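Side-chain contacts in aclacinomycin-N/aclacinomycin-A oxidase (Streptomyces galilaeus, PDB 2IPI), which oxidises the terminal sugar of aclacinomycins in two FAD-dependent steps, turning aclacinomycin N into aclacinomycin A and then aclacinomycin Y, with oxygen reduced to hydrogen peroxide: residues A377-L380 against Y381-L384; E263-T266 against R267-N271; P203-E206 against L207-A210. One frame throughout, in Å; residues are numbered along the deposited sequence.

Interaction 1. Residues A377-L380 against Y381-L384; sequences AATL and YRHL
From A377 to L384 the backbone runs as regular alpha helix, with Y381 N bonded to A377 O, R382 N to A378 O, H383 N to T379 O, and L384 N to L380 O, the last at 2.8 Å with a more bent N-H...O angle (142°) than the other three. R382 is the side chain that folds back. It leaves the backbone with CG anti to N, then turns sharply at chi3 (-33°), which brings NH2 back alongside the preceding turn, 4.1 Å from T379 CA. A water joins the two turns here: R382 NH2 donates to it at 2.5 Å, shorter than usual and so of doubtful exact length, and the water donates weakly to A378 O at 3.2 Å. A378 O thus takes the helix N-H and, weakly, this one water. The other end of the guanidinium, NH1, makes a long, weak ion pair with E447. These turns belong to helix 374-385, which packs between helices 434-448 and 262-278; T379 and H383 lie against the first, A377 and L380 against the second. On that second side L384 comes up to L380, CD1 lying 4.4 Å from L380 CG in a loose apolar contact. Y381 touches the preceding turn through its CB, 3.9 Å from A377 O; with CG anti to N (chi1 -176°) its ring leads away from this stretch, toward W257 and F265, and OH bonds weakly to L260 O.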
loop_
_atom_site.group_PDB
_atom_site.type_symbol
_atom_site.label_atom_id
_atom_site.label_comp_id
_atom_site.label_asym_id
_atom_site.label_seq_id
_atom_site.Cartn_x
_atom_site.Cartn_y
_atom_site.Cartn_z
ATOM N N ALA A 377 -20.199 13.477 2.536
ATOM C CA ALA A 377 -19.689 14.488 1.616
ATOM C C ALA A 377 -19.587 15.851 2.302
ATOM O O ALA A 377 -18.655 16.612 2.045
ATOM C CB ALA A 377 -20.582 14.577 0.394
ATOM N N ALA A 378 -20.562 16.100 3.175
ATOM C CA ALA A 378 -20.670 17.388 3.853
ATOM C C ALA A 378 -19.658 17.516 4.985
ATOM O O ALA A 378 -19.177 18.625 5.234
ATOM C CB ALA A 378 -22.083 17.592 4.369
ATOM N N THR A 379 -19.369 16.408 5.653
ATOM C CA THR A 379 -18.326 16.284 6.667
ATOM C C THR A 379 -16.983 16.640 6.035
ATOM O O THR A 379 -16.183 17.403 6.577
ATOM C CB THR A 379 -18.258 14.860 7.250
ATOM O OG1 THR A 379 -19.422 14.600 8.052
ATOM C CG2 THR A 379 -17.059 14.692 8.164
ATOM N N LEU A 380 -16.783 16.065 4.854
ATOM C CA LEU A 380 -15.627 16.288 4.009
ATOM C C LEU A 380 -15.455 17.776 3.725
ATOM O O LEU A 380 -14.432 18.373 4.063
ATOM C CB LEU A 380 -15.778 15.517 2.692
ATOM C CG LEU A 380 -14.743 14.437 2.375
ATOM C CD1 LEU A 380 -13.927 14.062 3.597
ATOM C CD2 LEU A 380 -15.417 13.202 1.801
ATOM N N TYR A 381 -16.459 18.394 3.108
ATOM C CA TYR A 381 -16.329 19.808 2.763
ATOM C C TYR A 381 -16.027 20.667 3.985
ATOM O O TYR A 381 -15.102 21.486 3.949
ATOM C CB TYR A 381 -17.587 20.321 2.048
ATOM C CG TYR A 381 -17.453 21.758 1.585
ATOM C CD1 TYR A 381 -16.891 22.025 0.340
ATOM C CD2 TYR A 381 -17.869 22.837 2.346
ATOM C CE1 TYR A 381 -16.753 23.322 -0.108
ATOM C CE2 TYR A 381 -17.740 24.141 1.902
ATOM C CZ TYR A 381 -17.180 24.376 0.666
ATOM O OH TYR A 381 -17.034 25.660 0.195
ATOM N N ARG A 382 -16.783 20.546 5.074
ATOM C CA ARG A 382 -16.560 21.457 6.203
ATOM C C ARG A 382 -15.154 21.342 6.767
ATOM O O ARG A 382 -14.477 22.324 7.097
ATOM C CB ARG A 382 -17.566 21.195 7.318
ATOM C CG ARG A 382 -17.766 22.355 8.289
ATOM C CD ARG A 382 -18.650 21.873 9.444
ATOM N NE ARG A 382 -19.627 20.873 8.991
ATOM C CZ ARG A 382 -19.739 19.648 9.474
ATOM N NH1 ARG A 382 -18.929 19.245 10.435
ATOM N NH2 ARG A 382 -20.631 18.775 9.036
ATOM N N HIS A 383 -14.690 20.103 6.926
ATOM C CA HIS A 383 -13.348 19.930 7.496
ATOM C C HIS A 383 -12.269 20.308 6.506
ATOM O O HIS A 383 -11.150 20.688 6.871
ATOM C CB HIS A 383 -13.166 18.486 7.941
ATOM C CG HIS A 383 -13.436 18.313 9.409
ATOM N ND1 HIS A 383 -14.665 17.943 9.905
ATOM C CD2 HIS A 383 -12.628 18.476 10.475
ATOM C CE1 HIS A 383 -14.596 17.881 11.218
ATOM N NE2 HIS A 383 -13.373 18.195 11.600
ATOM N N LEU A 384 -12.593 20.209 5.207
ATOM C CA LEU A 384 -11.509 20.584 4.283
ATOM C C LEU A 384 -11.538 22.098 4.113
ATOM O O LEU A 384 -10.491 22.728 4.056
ATOM C CB LEU A 384 -11.622 19.809 2.976
ATOM C CG LEU A 384 -11.159 18.342 3.019
ATOM C CD1 LEU A 384 -11.628 17.557 1.802
ATOM C CD2 LEU A 384 -9.647 18.260 3.159
HETATM O O HOH W 1 -21.763 19.431 6.957
#

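Interaction 2. Residues E263-T266 against R267-N271; sequences EAFT and RIIDN
D270 N donates to T266 O over 2.7 Å, a nearly straight bond (168°) and the shortest of the four i to i+4 bonds that link E263-T266 to R267-N271. The D270 side chain lies back over the same carbonyl. Its first torsion (chi1 -67°) places CG beside its own backbone N, which swings it back toward T266 O and sets the carboxylate next to T266, the two side chains pointing the same way. OD2 comes to 3.1 Å from the T266 methyl CG2, a tight approach. OD2 and T266 O are both acceptors, so nothing polar ties the carboxylate to that oxygen. T266 turns its methyl this way because OG1 takes the place beside the backbone N, where it bonds weakly to E262 O one turn back. On the buried side F265 and I269 also point the same way: the CG1 of I269 reaches the F265 ring at CE2, 3.6 Å off, and the CD1 of I269 lies 4.0 Å from the same CE2. All this sits on helix 262-278, which lies on the seven-stranded antiparallel sheet, a sheet consistent with the substrate-binding domain seen in relatives of this flavoenzyme family. I268 and I269 pack on F293 and L295 of strand 290-296, while A264 and I268 meet T331 in a loop. On the exposed side the R267 chain kinks at chi2 and chi3, and its CG leans on the previous turn, 3.2 Å from E263 O.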
loop_
_atom_site.group_PDB
_atom_site.type_symbol
_atom_site.label_atom_id
_atom_site.label_comp_id
_atom_site.label_asym_id
_atom_site.label_seq_id
_atom_site.Cartn_x
_atom_site.Cartn_y
_atom_site.Cartn_z
ATOM N N GLU A 263 -22.146 23.355 -2.191
ATOM C CA GLU A 263 -22.978 22.691 -3.184
ATOM C C GLU A 263 -22.186 22.148 -4.371
ATOM O O GLU A 263 -22.412 21.000 -4.775
ATOM C CB GLU A 263 -24.086 23.607 -3.733
ATOM C CG GLU A 263 -24.114 25.033 -3.252
ATOM C CD GLU A 263 -25.490 25.556 -2.902
ATOM O OE1 GLU A 263 -26.365 25.556 -3.800
ATOM O OE2 GLU A 263 -25.714 25.964 -1.737
ATOM N N ALA A 264 -21.289 22.915 -4.988
ATOM C CA ALA A 264 -20.574 22.358 -6.142
ATOM C C ALA A 264 -19.625 21.236 -5.713
ATOM O O ALA A 264 -19.544 20.223 -6.416
ATOM C CB ALA A 264 -19.805 23.410 -6.912
ATOM N N PHE A 265 -18.906 21.372 -4.603
ATOM C CA PHE A 265 -18.016 20.310 -4.115
ATOM C C PHE A 265 -18.776 18.992 -4.025
ATOM O O PHE A 265 -18.303 17.945 -4.464
ATOM C CB PHE A 265 -17.446 20.688 -2.754
ATOM C CG PHE A 265 -16.528 19.713 -2.043
ATOM C CD1 PHE A 265 -15.152 19.794 -2.211
ATOM C CD2 PHE A 265 -17.029 18.730 -1.202
ATOM C CE1 PHE A 265 -14.290 18.924 -1.561
ATOM C CE2 PHE A 265 -16.176 17.846 -0.556
ATOM C CZ PHE A 265 -14.808 17.939 -0.748
ATOM N N THR A 266 -19.976 19.061 -3.460
ATOM C CA THR A 266 -20.821 17.887 -3.275
ATOM C C THR A 266 -21.293 17.312 -4.593
ATOM O O THR A 266 -21.364 16.095 -4.774
ATOM C CB THR A 266 -22.040 18.223 -2.395
ATOM O OG1 THR A 266 -21.626 18.364 -1.032
ATOM C CG2 THR A 266 -23.056 17.092 -2.420
ATOM N N ARG A 267 -21.646 18.145 -5.586
ATOM C CA ARG A 267 -21.975 17.545 -6.874
ATOM C C ARG A 267 -20.779 16.763 -7.429
ATOM O O ARG A 267 -20.976 15.702 -8.001
ATOM C CB ARG A 267 -22.385 18.599 -7.902
ATOM C CG ARG A 267 -23.509 19.470 -7.371
ATOM C CD ARG A 267 -24.808 19.120 -8.074
ATOM N NE ARG A 267 -25.589 18.157 -7.296
ATOM C CZ ARG A 267 -26.912 18.167 -7.287
ATOM N NH1 ARG A 267 -27.570 17.264 -6.558
ATOM N NH2 ARG A 267 -27.576 19.070 -7.997
ATOM N N ILE A 268 -19.596 17.323 -7.250
ATOM C CA ILE A 268 -18.338 16.736 -7.691
ATOM C C ILE A 268 -18.137 15.403 -6.976
ATOM O O ILE A 268 -17.885 14.373 -7.597
ATOM C CB ILE A 268 -17.158 17.691 -7.430
ATOM C CG1 ILE A 268 -16.958 18.727 -8.545
ATOM C CG2 ILE A 268 -15.848 16.956 -7.182
ATOM C CD1 ILE A 268 -15.922 19.780 -8.209
ATOM N N ILE A 269 -18.270 15.455 -5.647
ATOM C CA ILE A 269 -18.190 14.215 -4.875
ATOM C C ILE A 269 -19.216 13.208 -5.360
ATOM O O ILE A 269 -18.899 12.066 -5.696
ATOM C CB ILE A 269 -18.400 14.473 -3.368
ATOM C CG1 ILE A 269 -17.234 15.203 -2.709
ATOM C CG2 ILE A 269 -18.724 13.166 -2.654
ATOM C CD1 ILE A 269 -15.943 14.425 -2.627
ATOM N N ASP A 270 -20.477 13.633 -5.392
ATOM C CA ASP A 270 -21.548 12.694 -5.726
ATOM C C ASP A 270 -21.404 12.192 -7.155
ATOM O O ASP A 270 -21.646 11.005 -7.413
ATOM C CB ASP A 270 -22.906 13.355 -5.492
ATOM C CG ASP A 270 -23.144 13.627 -4.009
ATOM O OD1 ASP A 270 -22.419 13.043 -3.179
ATOM O OD2 ASP A 270 -24.050 14.433 -3.689
ATOM N N ASN A 271 -21.005 13.115 -8.037
ATOM C CA ASN A 271 -20.730 12.743 -9.422
ATOM C C ASN A 271 -19.586 11.726 -9.510
ATOM O O ASN A 271 -19.753 10.690 -10.164
ATOM C CB ASN A 271 -20.413 13.991 -10.251
ATOM C CG ASN A 271 -21.634 14.795 -10.638
ATOM O OD1 ASN A 271 -22.780 14.505 -10.295
ATOM N ND2 ASN A 271 -21.403 15.862 -11.405
#

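Interaction 3. Residues P203-E206 against L207-A210; sequences PNRE and LWWA
This is a local side-chain contact within about one helix turn: R205 meets W208 and W209 at the start of the short helix 205-210, which packs on strand 191-197 of the five-stranded antiparallel sheet in the PCMH-type FAD-binding domain. N204 holds the N-cap position, though its side chain makes no capping bond and instead donates from ND2 to V195 O. Its carbonyl starts the helix: N204 O takes W208 N at 3.2 Å and, in a strongly bent and weak bond (124°), L207 N at 2.7 Å. The L207 side chain packs against V194 and A196 of the strand and W505 of helix 495-505. R205 carries the contact with the indoles. With CG anti to N (chi1 -177°) and the chain extended as far as NE, it runs alongside W208, and the corner CZ3 of that indole comes over one face of the guanidinium, 3.6 Å from R205 CZ. The two planes stand 62° apart, so the groups meet corner on face rather than stacked flat. Bonds outside the pair fix both partners: R205 NE goes to S198 O and W208 NE1 to L177 O. W209 approaches the guanidinium from its edge, crossing the arginine chain. R205 NH1 lies near the plane of the indole at 3.0 Å from W209 CZ3, tighter than ordinary packing. From the next position E206 bends at chi2 and runs alongside the W209 indole, placing its carboxylate oxygen OE2 3.8 Å from W209 CE3.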
loop_
_atom_site.group_PDB
_atom_site.type_symbol
_atom_site.label_atom_id
_atom_site.label_comp_id
_atom_site.label_asym_id
_atom_site.label_seq_id
_atom_site.Cartn_x
_atom_site.Cartn_y
_atom_site.Cartn_z
ATOM N N PRO A 203 3.102 -28.245 0.200
ATOM C CA PRO A 203 2.630 -28.386 1.585
ATOM C C PRO A 203 2.695 -27.088 2.391
ATOM O O PRO A 203 2.121 -27.003 3.481
ATOM C CB PRO A 203 3.603 -29.420 2.170
ATOM C CG PRO A 203 4.851 -29.287 1.351
ATOM C CD PRO A 203 4.387 -28.921 -0.030
ATOM N N ASN A 204 3.404 -26.106 1.865
ATOM C CA ASN A 204 3.618 -24.804 2.448
ATOM C C ASN A 204 2.745 -23.734 1.789
ATOM O O ASN A 204 2.991 -22.559 2.070
ATOM C CB ASN A 204 5.069 -24.338 2.296
ATOM C CG ASN A 204 6.085 -25.287 2.900
ATOM O OD1 ASN A 204 5.804 -26.000 3.862
ATOM N ND2 ASN A 204 7.268 -25.283 2.305
ATOM N N ARG A 205 1.814 -24.124 0.932
ATOM C CA ARG A 205 1.015 -23.141 0.203
ATOM C C ARG A 205 0.287 -22.178 1.117
ATOM O O ARG A 205 -0.026 -21.020 0.800
ATOM C CB ARG A 205 0.026 -23.887 -0.687
ATOM C CG ARG A 205 -0.833 -22.986 -1.558
ATOM C CD ARG A 205 -1.608 -23.859 -2.548
ATOM N NE ARG A 205 -2.128 -23.131 -3.701
ATOM C CZ ARG A 205 -3.111 -22.239 -3.570
ATOM N NH1 ARG A 205 -3.577 -22.077 -2.338
ATOM N NH2 ARG A 205 -3.594 -21.575 -4.602
ATOM N N GLU A 206 -0.001 -22.626 2.345
ATOM C CA GLU A 206 -0.644 -21.676 3.253
ATOM C C GLU A 206 0.337 -20.590 3.663
ATOM O O GLU A 206 -0.116 -19.466 3.865
ATOM C CB GLU A 206 -1.252 -22.369 4.483
ATOM C CG GLU A 206 -2.563 -23.062 4.094
ATOM C CD GLU A 206 -3.653 -22.082 3.700
ATOM O OE1 GLU A 206 -4.233 -21.432 4.603
ATOM O OE2 GLU A 206 -3.940 -21.970 2.485
ATOM N N LEU A 207 1.629 -20.881 3.759
ATOM C CA LEU A 207 2.621 -19.833 4.000
ATOM C C LEU A 207 2.636 -18.878 2.797
ATOM O O LEU A 207 2.711 -17.661 3.000
ATOM C CB LEU A 207 3.997 -20.420 4.254
ATOM C CG LEU A 207 4.947 -19.767 5.250
ATOM C CD1 LEU A 207 6.390 -19.980 4.820
ATOM C CD2 LEU A 207 4.663 -18.290 5.440
ATOM N N TRP A 208 2.542 -19.396 1.573
ATOM C CA TRP A 208 2.523 -18.529 0.390
ATOM C C TRP A 208 1.319 -17.585 0.440
ATOM O O TRP A 208 1.384 -16.387 0.187
ATOM C CB TRP A 208 2.462 -19.314 -0.929
ATOM C CG TRP A 208 1.925 -18.507 -2.079
ATOM C CD1 TRP A 208 2.662 -17.621 -2.833
ATOM C CD2 TRP A 208 0.596 -18.488 -2.614
ATOM N NE1 TRP A 208 1.859 -17.058 -3.798
ATOM C CE2 TRP A 208 0.581 -17.573 -3.679
ATOM C CE3 TRP A 208 -0.582 -19.160 -2.262
ATOM C CZ2 TRP A 208 -0.586 -17.331 -4.401
ATOM C CZ3 TRP A 208 -1.734 -18.927 -2.976
ATOM C CH2 TRP A 208 -1.732 -18.008 -4.051
ATOM N N TRP A 209 0.183 -18.210 0.701
ATOM C CA TRP A 209 -1.089 -17.552 0.902
ATOM C C TRP A 209 -0.991 -16.396 1.883
ATOM O O TRP A 209 -1.472 -15.291 1.632
ATOM C CB TRP A 209 -2.071 -18.560 1.494
ATOM C CG TRP A 209 -3.489 -18.110 1.413
ATOM C CD1 TRP A 209 -4.185 -17.177 2.111
ATOM C CD2 TRP A 209 -4.400 -18.685 0.465
ATOM N NE1 TRP A 209 -5.489 -17.111 1.674
ATOM C CE2 TRP A 209 -5.627 -18.035 0.671
ATOM C CE3 TRP A 209 -4.293 -19.678 -0.515
ATOM C CZ2 TRP A 209 -6.695 -18.398 -0.109
ATOM C CZ3 TRP A 209 -5.414 -19.993 -1.269
ATOM C CH2 TRP A 209 -6.634 -19.354 -1.077
ATOM N N ALA A 210 -0.345 -16.654 3.024
ATOM C CA ALA A 210 -0.183 -15.645 4.062
ATOM C C ALA A 210 0.515 -14.401 3.526
ATOM O O ALA A 210 0.326 -13.287 4.013
ATOM C CB ALA A 210 0.586 -16.228 5.242
#

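Interactions 1 and 2 are neighbours in space, their centres 11 Å apart, and belong to two helices packed together. The Y381 and F265 rings meet edge to face, with Y381 CD1 3.3 Å from F265 CG, and beside them A377 CB lies 3.8 Å from I269 CG2. Interaction 1 is the nearer to the substrate pocket: the L384 side chain is about 11 Å from the bound aclacinomycin ligand and equally far from T427, which binds aclacinomycin Y. Interaction 3 lies across the chain's centre, 43 Å from interaction 1 and 45 Å from interaction 2 between centres. There the L207 side chain is about 10 Å from FAD.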